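Local coordinates for protein Alpha/beta fold hydrolase (Pseudomonas aeruginosa, PDB 6I8W) that degrades membrane phospholipids as a membrane-anchored phospholipase A built on the alpha/beta hydrolase fold, at residues A24-S29 with A208-Y213; D76-F81 with V287-R292. One frame throughout, in Å; residues are numbered along the deposited sequence. Where two conformers were deposited one is given.

Contact 1: A24-S29 with A208-Y213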
loop_
_atom_site.group_PDB
_atom_site.type_symbol
_atom_site.label_atom_id
_atom_site.label_comp_id
_atom_site.label_asym_id
_atom_site.label_seq_id
_atom_site.Cartn_x
_atom_site.Cartn_y
_atom_site.Cartn_z
ATOM N N ALA A 24 -7.709 -15.880 -13.315
ATOM C CA ALA A 24 -6.698 -16.161 -12.293
ATOM C C ALA A 24 -5.314 -16.309 -12.932
ATOM O O ALA A 24 -4.337 -15.762 -12.426
ATOM C CB ALA A 24 -7.065 -17.411 -11.508
ATOM N N THR A 25 -5.228 -17.031 -14.051
ATOM C CA THR A 25 -3.935 -17.213 -14.714
ATOM C C THR A 25 -3.463 -15.886 -15.301
ATOM O O THR A 25 -2.265 -15.618 -15.379
ATOM C CB THR A 25 -3.989 -18.276 -15.844
ATOM O OG1 THR A 25 -4.790 -17.794 -16.921
ATOM C CG2 THR A 25 -4.567 -19.585 -15.345
ATOM N N LEU A 26 -4.410 -15.072 -15.750
ATOM C CA LEU A 26 -4.093 -13.739 -16.248
ATOM C C LEU A 26 -3.385 -12.926 -15.157
ATOM O O LEU A 26 -2.327 -12.337 -15.388
ATOM C CB LEU A 26 -5.368 -13.022 -16.686
ATOM C CG LEU A 26 -5.332 -11.844 -17.656
ATOM C CD1 LEU A 26 -6.714 -11.668 -18.255
ATOM C CD2 LEU A 26 -4.882 -10.575 -16.989
ATOM N N LEU A 27 -3.958 -12.916 -13.959
ATOM C CA LEU A 27 -3.357 -12.158 -12.861
ATOM C C LEU A 27 -1.990 -12.740 -12.512
ATOM O O LEU A 27 -1.038 -11.999 -12.263
ATOM C CB LEU A 27 -4.276 -12.146 -11.627
ATOM C CG LEU A 27 -3.743 -11.469 -10.354
ATOM C CD1 LEU A 27 -3.236 -10.048 -10.627
ATOM C CD2 LEU A 27 -4.787 -11.489 -9.207
ATOM N N ALA A 28 -1.886 -14.066 -12.519
ATOM C CA ALA A 28 -0.618 -14.705 -12.185
ATOM C C ALA A 28 0.464 -14.360 -13.222
ATOM O O ALA A 28 1.639 -14.171 -12.871
ATOM C CB ALA A 28 -0.802 -16.223 -12.074
ATOM N N SER A 29 0.061 -14.219 -14.479
ATOM C CA SER A 29 1.005 -13.889 -15.548
ATOM C C SER A 29 1.487 -12.450 -15.405
ATOM O O SER A 29 2.683 -12.168 -15.488
ATOM C CB SER A 29 0.366 -14.097 -16.923
ATOM O OG SER A 29 0.057 -15.460 -17.144
ATOM N N ALA A 208 -8.496 -4.532 -20.311
ATOM C CA ALA A 208 -9.890 -4.716 -19.889
ATOM C C ALA A 208 -10.163 -6.033 -19.143
ATOM O O ALA A 208 -10.840 -6.015 -18.114
ATOM C CB ALA A 208 -10.831 -4.595 -21.107
ATOM N N PRO A 209 -9.655 -7.177 -19.654
ATOM C CA PRO A 209 -9.906 -8.401 -18.886
ATOM C C PRO A 209 -9.265 -8.370 -17.493
ATOM O O PRO A 209 -9.874 -8.837 -16.539
ATOM C CB PRO A 209 -9.288 -9.497 -19.762
ATOM C CG PRO A 209 -9.323 -8.929 -21.161
ATOM C CD PRO A 209 -9.034 -7.473 -20.962
ATOM N N LEU A 210 -8.062 -7.819 -17.374
ATOM C CA LEU A 210 -7.416 -7.729 -16.072
ATOM C C LEU A 210 -8.191 -6.795 -15.146
ATOM O O LEU A 210 -8.372 -7.086 -13.965
ATOM C CB LEU A 210 -5.967 -7.245 -16.205
ATOM C CG LEU A 210 -5.241 -7.071 -14.862
ATOM C CD1 LEU A 210 -5.233 -8.364 -14.069
ATOM C CD2 LEU A 210 -3.823 -6.582 -15.091
ATOM N N LYS A 211 -8.658 -5.679 -15.692
ATOM C CA LYS A 211 -9.423 -4.714 -14.913
ATOM C C LYS A 211 -10.692 -5.322 -14.316
ATOM O O LYS A 211 -10.982 -5.119 -13.151
ATOM C CB LYS A 211 -9.800 -3.515 -15.782
ATOM C CG LYS A 211 -10.702 -2.515 -15.079
ATOM C CD LYS A 211 -11.218 -1.493 -16.074
ATOM C CE LYS A 211 -12.578 -0.962 -15.657
ATOM N NZ LYS A 211 -13.139 -0.006 -16.663
ATOM N N ARG A 212 -11.437 -6.073 -15.120
ATOM C CA ARG A 212 -12.667 -6.695 -14.640
ATOM C C ARG A 212 -12.416 -7.667 -13.484
ATOM O O ARG A 212 -13.189 -7.722 -12.526
ATOM C CB ARG A 212 -13.385 -7.413 -15.788
ATOM C CG ARG A 212 -14.194 -6.468 -16.660
ATOM C CD ARG A 212 -15.040 -7.204 -17.694
ATOM N NE ARG A 212 -14.410 -7.218 -19.013
ATOM C CZ ARG A 212 -13.830 -8.284 -19.553
ATOM N NH1 ARG A 212 -13.803 -9.436 -18.892
ATOM N NH2 ARG A 212 -13.283 -8.200 -20.760
ATOM N N TYR A 213 -11.347 -8.448 -13.574
ATOM C CA TYR A 213 -11.033 -9.394 -12.505
ATOM C C TYR A 213 -10.619 -8.651 -11.246
ATOM O O TYR A 213 -11.019 -9.027 -10.147
ATOM C CB TYR A 213 -9.963 -10.384 -12.949
ATOM C CG TYR A 213 -9.637 -11.466 -11.943
ATOM C CD1 TYR A 213 -10.628 -12.338 -11.482
ATOM C CD2 TYR A 213 -8.332 -11.702 -11.553
ATOM C CE1 TYR A 213 -10.327 -13.364 -10.600
ATOM C CE2 TYR A 213 -8.021 -12.724 -10.679
ATOM C CZ TYR A 213 -9.018 -13.547 -10.202
ATOM O OH TYR A 213 -8.684 -14.557 -9.341
#
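Tyr213 and Leu27 both set CG trans to the backbone N (chi1 -176° and 176°), and this throws the tyrosine ring and the leucine fork into the space between two helices. Side chain meets side chain at about a right angle: CD2 of Leu27 comes within 3.8 Å of Tyr213 CE2, obliquely to the ring, and CB of Leu27 follows beside the same ring carbon. The phenol continues past Leu27 to the start of the segment, where Tyr213 OH rests 3.9 Å from both CA and CB of Ala24. The backbone N of Ala24 sits above one face of the ring, offset toward its rim.

One step along, Leu26 straddles the beginning of the other helix with its two methyls. CD1 packs 3.7 Å from Pro209 CB, while CD2 reaches Leu210, 3.6 Å from its CB and 3.7 Å from its CD1. A looser touch, 4.3 Å between Leu27 CD1 and Leu210 CD1, joins the tyrosine and Leu26 ends of the patch. The side chains that meet are apolar except for the phenol, and the contact is one of van der Waals packing. The segment axes approach to 9.8 Å at a crossing angle of -107°, which gives a small patch of contact.

Bound lipid-like molecules edge this patch: Leu27 is near the myristic acid, and Leu210 touches the octyl glucoside. Tyr213 also leans on Pro23 and Leu210 on Val30, so the same face of helix 3-38 is used beyond 24-29. That long N-terminal helix, whose hydrophobic first part is probably the membrane anchor, thus meets helix 208-234, part of the helical insertion between strands 154-160 and 250-255; within that insertion, Lys211 is hydrogen-bonded to Gln193 of helix 191-199.

Contact 2: D76-F81 with V287-R292. With MYR (myristic acid), chain C; BOG (octyl beta-D-glucopyranoside), chain D; IPA (isopropyl alcohol), chain E.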
loop_
_atom_site.group_PDB
_atom_site.type_symbol
_atom_site.label_atom_id
_atom_site.label_comp_id
_atom_site.label_asym_id
_atom_site.label_seq_id
_atom_site.Cartn_x
_atom_site.Cartn_y
_atom_site.Cartn_z
ATOM N N ASP A 76 1.659 -5.605 -4.248
ATOM C CA ASP A 76 1.888 -5.376 -5.689
ATOM C C ASP A 76 1.732 -3.899 -6.094
ATOM O O ASP A 76 2.095 -3.534 -7.211
ATOM C CB ASP A 76 0.947 -6.234 -6.543
ATOM C CG ASP A 76 1.345 -7.706 -6.558
ATOM O OD1 ASP A 76 2.554 -8.008 -6.620
ATOM O OD2 ASP A 76 0.450 -8.570 -6.538
ATOM N N ASN A 77 1.214 -3.046 -5.203
ATOM C CA ASN A 77 1.245 -1.591 -5.434
ATOM C C ASN A 77 2.662 -1.049 -5.672
ATOM O O ASN A 77 2.838 0.009 -6.273
ATOM C CB ASN A 77 0.656 -0.828 -4.248
ATOM C CG ASN A 77 -0.820 -0.496 -4.409
ATOM O OD1 ASN A 77 -1.275 0.533 -3.910
ATOM N ND2 ASN A 77 -1.565 -1.343 -5.105
ATOM N N TRP A 78 3.657 -1.769 -5.173
ATOM C CA TRP A 78 5.031 -1.268 -5.138
ATOM C C TRP A 78 5.950 -1.725 -6.264
ATOM O O TRP A 78 7.110 -1.320 -6.282
ATOM C CB TRP A 78 5.685 -1.673 -3.806
ATOM C CG TRP A 78 5.006 -1.069 -2.594
ATOM C CD1 TRP A 78 4.160 -1.696 -1.702
ATOM C CD2 TRP A 78 5.128 0.285 -2.155
ATOM N NE1 TRP A 78 3.747 -0.786 -0.732
ATOM C CE2 TRP A 78 4.337 0.430 -0.996
ATOM C CE3 TRP A 78 5.855 1.395 -2.627
ATOM C CZ2 TRP A 78 4.255 1.640 -0.300
ATOM C CZ3 TRP A 78 5.759 2.581 -1.952
ATOM C CH2 TRP A 78 4.969 2.701 -0.794
ATOM N N LEU A 79 5.460 -2.552 -7.190
ATOM C CA LEU A 79 6.368 -3.249 -8.126
ATOM C C LEU A 79 7.208 -2.323 -9.001
ATOM O O LEU A 79 8.422 -2.493 -9.117
ATOM C CB LEU A 79 5.576 -4.198 -9.040
ATOM C CG LEU A 79 4.682 -5.178 -8.263
ATOM C CD1 LEU A 79 4.039 -6.202 -9.194
ATOM C CD2 LEU A 79 5.486 -5.856 -7.178
ATOM N N ARG A 80 6.563 -1.382 -9.669
ATOM C CA ARG A 80 7.292 -0.540 -10.612
ATOM C C ARG A 80 8.192 0.447 -9.880
ATOM O O ARG A 80 9.249 0.825 -10.365
ATOM C CB ARG A 80 6.314 0.180 -11.537
ATOM C CG ARG A 80 5.692 -0.771 -12.565
ATOM C CD ARG A 80 4.519 -0.157 -13.298
ATOM N NE ARG A 80 3.995 -1.085 -14.293
ATOM C CZ ARG A 80 2.897 -0.870 -15.002
ATOM N NH1 ARG A 80 2.223 0.260 -14.842
ATOM N NH2 ARG A 80 2.490 -1.770 -15.888
ATOM N N PHE A 81 7.754 0.857 -8.701
ATOM C CA PHE A 81 8.527 1.742 -7.835
ATOM C C PHE A 81 9.797 1.049 -7.356
ATOM O O PHE A 81 10.845 1.661 -7.244
ATOM C CB PHE A 81 7.639 2.162 -6.651
ATOM C CG PHE A 81 8.336 2.973 -5.573
ATOM C CD1 PHE A 81 8.476 4.342 -5.703
ATOM C CD2 PHE A 81 8.729 2.375 -4.381
ATOM C CE1 PHE A 81 9.059 5.103 -4.686
ATOM C CE2 PHE A 81 9.311 3.107 -3.375
ATOM C CZ PHE A 81 9.481 4.488 -3.527
ATOM N N VAL A 287 -1.563 8.079 -5.267
ATOM C CA VAL A 287 -0.581 6.988 -5.224
ATOM C C VAL A 287 0.554 7.235 -6.229
ATOM O O VAL A 287 0.679 6.537 -7.236
ATOM C CB VAL A 287 -1.263 5.601 -5.457
ATOM C CG1 VAL A 287 -2.120 5.195 -4.220
ATOM C CG2 VAL A 287 -2.147 5.620 -6.695
ATOM N N PRO A 288 1.396 8.251 -5.952
ATOM C CA PRO A 288 2.486 8.630 -6.867
ATOM C C PRO A 288 3.375 7.439 -7.252
ATOM O O PRO A 288 3.805 7.341 -8.416
ATOM C CB PRO A 288 3.300 9.670 -6.063
ATOM C CG PRO A 288 2.444 10.106 -4.955
ATOM C CD PRO A 288 1.400 9.041 -4.705
ATOM N N MET A 289 3.624 6.538 -6.305
ATOM C CA MET A 289 4.504 5.394 -6.567
ATOM C C MET A 289 3.879 4.423 -7.571
ATOM O O MET A 289 4.583 3.598 -8.143
ATOM C CB MET A 289 4.855 4.655 -5.273
ATOM C CG MET A 289 3.769 3.714 -4.781
ATOM S SD MET A 289 2.418 4.630 -3.951
ATOM C CE MET A 289 1.444 3.247 -3.343
ATOM N N VAL A 290 2.565 4.523 -7.790
ATOM C CA VAL A 290 1.918 3.730 -8.840
ATOM C C VAL A 290 1.705 4.558 -10.112
ATOM O O VAL A 290 1.936 4.069 -11.211
ATOM C CB VAL A 290 0.562 3.162 -8.369
ATOM C CG1 VAL A 290 -0.106 2.345 -9.486
ATOM C CG2 VAL A 290 0.743 2.321 -7.105
ATOM N N GLU A 291 1.254 5.806 -9.956
ATOM C CA GLU A 291 0.948 6.658 -11.103
ATOM C C GLU A 291 2.203 7.031 -11.910
ATOM O O GLU A 291 2.214 6.976 -13.141
ATOM C CB GLU A 291 0.224 7.937 -10.649
ATOM C CG GLU A 291 -0.199 8.820 -11.842
ATOM C CD GLU A 291 -1.227 9.904 -11.508
ATOM O OE1 GLU A 291 -1.378 10.829 -12.332
ATOM O OE2 GLU A 291 -1.914 9.826 -10.459
ATOM N N ARG A 292 3.249 7.424 -11.195
ATOM C CA ARG A 292 4.514 7.825 -11.806
ATOM C C ARG A 292 5.654 7.183 -11.006
ATOM O O ARG A 292 6.344 7.856 -10.228
ATOM C CB ARG A 292 4.637 9.351 -11.839
ATOM C CG ARG A 292 3.470 10.050 -12.554
ATOM C CD ARG A 292 3.905 11.222 -13.425
ATOM N NE ARG A 292 4.462 12.350 -12.671
ATOM C CZ ARG A 292 3.768 13.403 -12.247
ATOM N NH1 ARG A 292 2.466 13.499 -12.497
ATOM N NH2 ARG A 292 4.383 14.378 -11.588
HETATM C C1 MYR C . -5.089 3.182 -1.746
HETATM O O1 MYR C . -3.914 3.195 -1.312
HETATM O O2 MYR C . -6.046 3.673 -1.104
HETATM C C2 MYR C . -5.352 2.630 -3.134
HETATM C C3 MYR C . -4.051 2.110 -3.746
HETATM C C4 MYR C . -4.194 1.862 -5.245
HETATM C C5 MYR C . -5.131 0.703 -5.545
HETATM C C6 MYR C . -5.048 0.345 -7.024
HETATM C C7 MYR C . -4.526 -1.072 -7.238
HETATM C C8 MYR C . -3.549 -1.122 -8.410
HETATM C C9 MYR C . -3.734 -2.376 -9.263
HETATM C C10 MYR C . -2.574 -3.344 -9.064
HETATM C C11 MYR C . -2.556 -4.441 -10.124
HETATM C C12 MYR C . -1.659 -5.592 -9.683
HETATM C C13 MYR C . -1.043 -6.291 -10.885
HETATM C C14 MYR C . 0.404 -6.631 -10.606
HETATM C C1 BOG D . -0.131 -4.051 -18.136
HETATM O O1 BOG D . -0.376 -3.487 -16.847
HETATM C C2 BOG D . -0.051 -2.888 -19.133
HETATM O O2 BOG D . -1.380 -2.525 -19.501
HETATM C C3 BOG D . 0.757 -3.180 -20.396
HETATM O O3 BOG D . 0.955 -1.996 -21.184
HETATM C C4 BOG D . 2.093 -3.755 -19.967
HETATM O O4 BOG D . 2.967 -3.932 -21.098
HETATM C C5 BOG D . 1.763 -5.078 -19.277
HETATM O O5 BOG D . 1.062 -4.840 -18.047
HETATM C C6 BOG D . 2.994 -5.952 -19.038
HETATM O O6 BOG D . 3.453 -5.855 -17.688
HETATM C "C1'" BOG D . -0.556 -4.460 -15.823
HETATM C "C2'" BOG D . -0.451 -3.769 -14.471
HETATM C "C3'" BOG D . -0.961 -2.342 -14.591
HETATM C "C4'" BOG D . -1.133 -1.680 -13.236
HETATM C "C5'" BOG D . -2.375 -0.800 -13.276
HETATM C "C6'" BOG D . -2.428 0.135 -12.079
HETATM C "C7'" BOG D . -3.858 0.590 -11.825
HETATM C "C8'" BOG D . -4.445 1.211 -13.071
HETATM C C1 IPA E . 1.134 -1.214 -9.668
HETATM C C2 IPA E . 2.454 -1.918 -9.950
HETATM C C3 IPA E . 2.377 -2.703 -11.252
HETATM O O2 IPA E . 3.507 -0.943 -9.997
HETATM O O HOH W 1 4.670 0.704 -8.132
HETATM O O HOH W 2 2.672 2.761 -13.561
#
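A Met-aromatic contact joins the 3-10 turn and helix start at 76-81 to the short helix 288-291, with Met289 reaching over Trp78. Its sulfur SD lies 4.8 Å from the centroid of the six-membered ring of Trp78, 26° off the ring normal, and CE extends over one face. The nearest approach of Met289 to the indole is CG, 3.6 Å from Trp78 CZ3. Met289 holds CG between its own N and carbonyl carbon (chi1 80°) and then bends at chi2; the chain folds toward the indole while CB stays against Phe81, 3.7 Å from its CD1 and oblique to that ring.

In this alpha/beta hydrolase fold the contact lies next to the probable active site. Segment 287-292 directly follows His286, the likely histidine of a Ser-His-Asp triad, and Trp78 packs on Asn136, just before Ser137 of the probable nucleophile elbow. Val290 brings CG2 to 3.2 Å from Asn77 O, a tight fit.

Buried polar atoms are bridged by water. Water 1 donates to Asn77 O and to Met289 O, accepts from Phe81 N, and is also hydrogen-bonded to the hydroxyl of an isopropanol, probably from the crystallisation liquor, tying both backbones together. The isopropanol O2 in turn accepts from Arg80 N at 3.1 Å, with an N-H...O angle of 159°. Farther out, water 2 lies in the guanidinium plane of Arg80, accepting from NH1 and donating to Val290 O. The guanidinium is anchored again by a salt bridge from NE to Glu34 of helix 3-38. Myristic acid runs past Asn77 and Val287, its C3 3.2 Å from Asn77 OD1 and 3.7 Å from Val287 CG1.

Overall arrangement
Along the chain the segments alternate, 24-29, 76-81, 208-213, 287-292, so the two contacts interleave. Their centres are 18 Å apart and their nearest atoms about 6 Å, without touching. Contact 2 lies deeper, about 9 Å from the centre of the chain, against about 20 Å for contact 1. Helix 3-38 serves both: beyond 24-29 its Arg31 and Arg35 form salt bridges with Asp76. The bound myristic acid and octyl glucoside pass between them, each close to side chains of both contacts. The probable anchor helix, the helical insertion and the short helices near the probable triad thus surround the bound fatty acid and detergent, consistent with this being where lipid acyl chains bind.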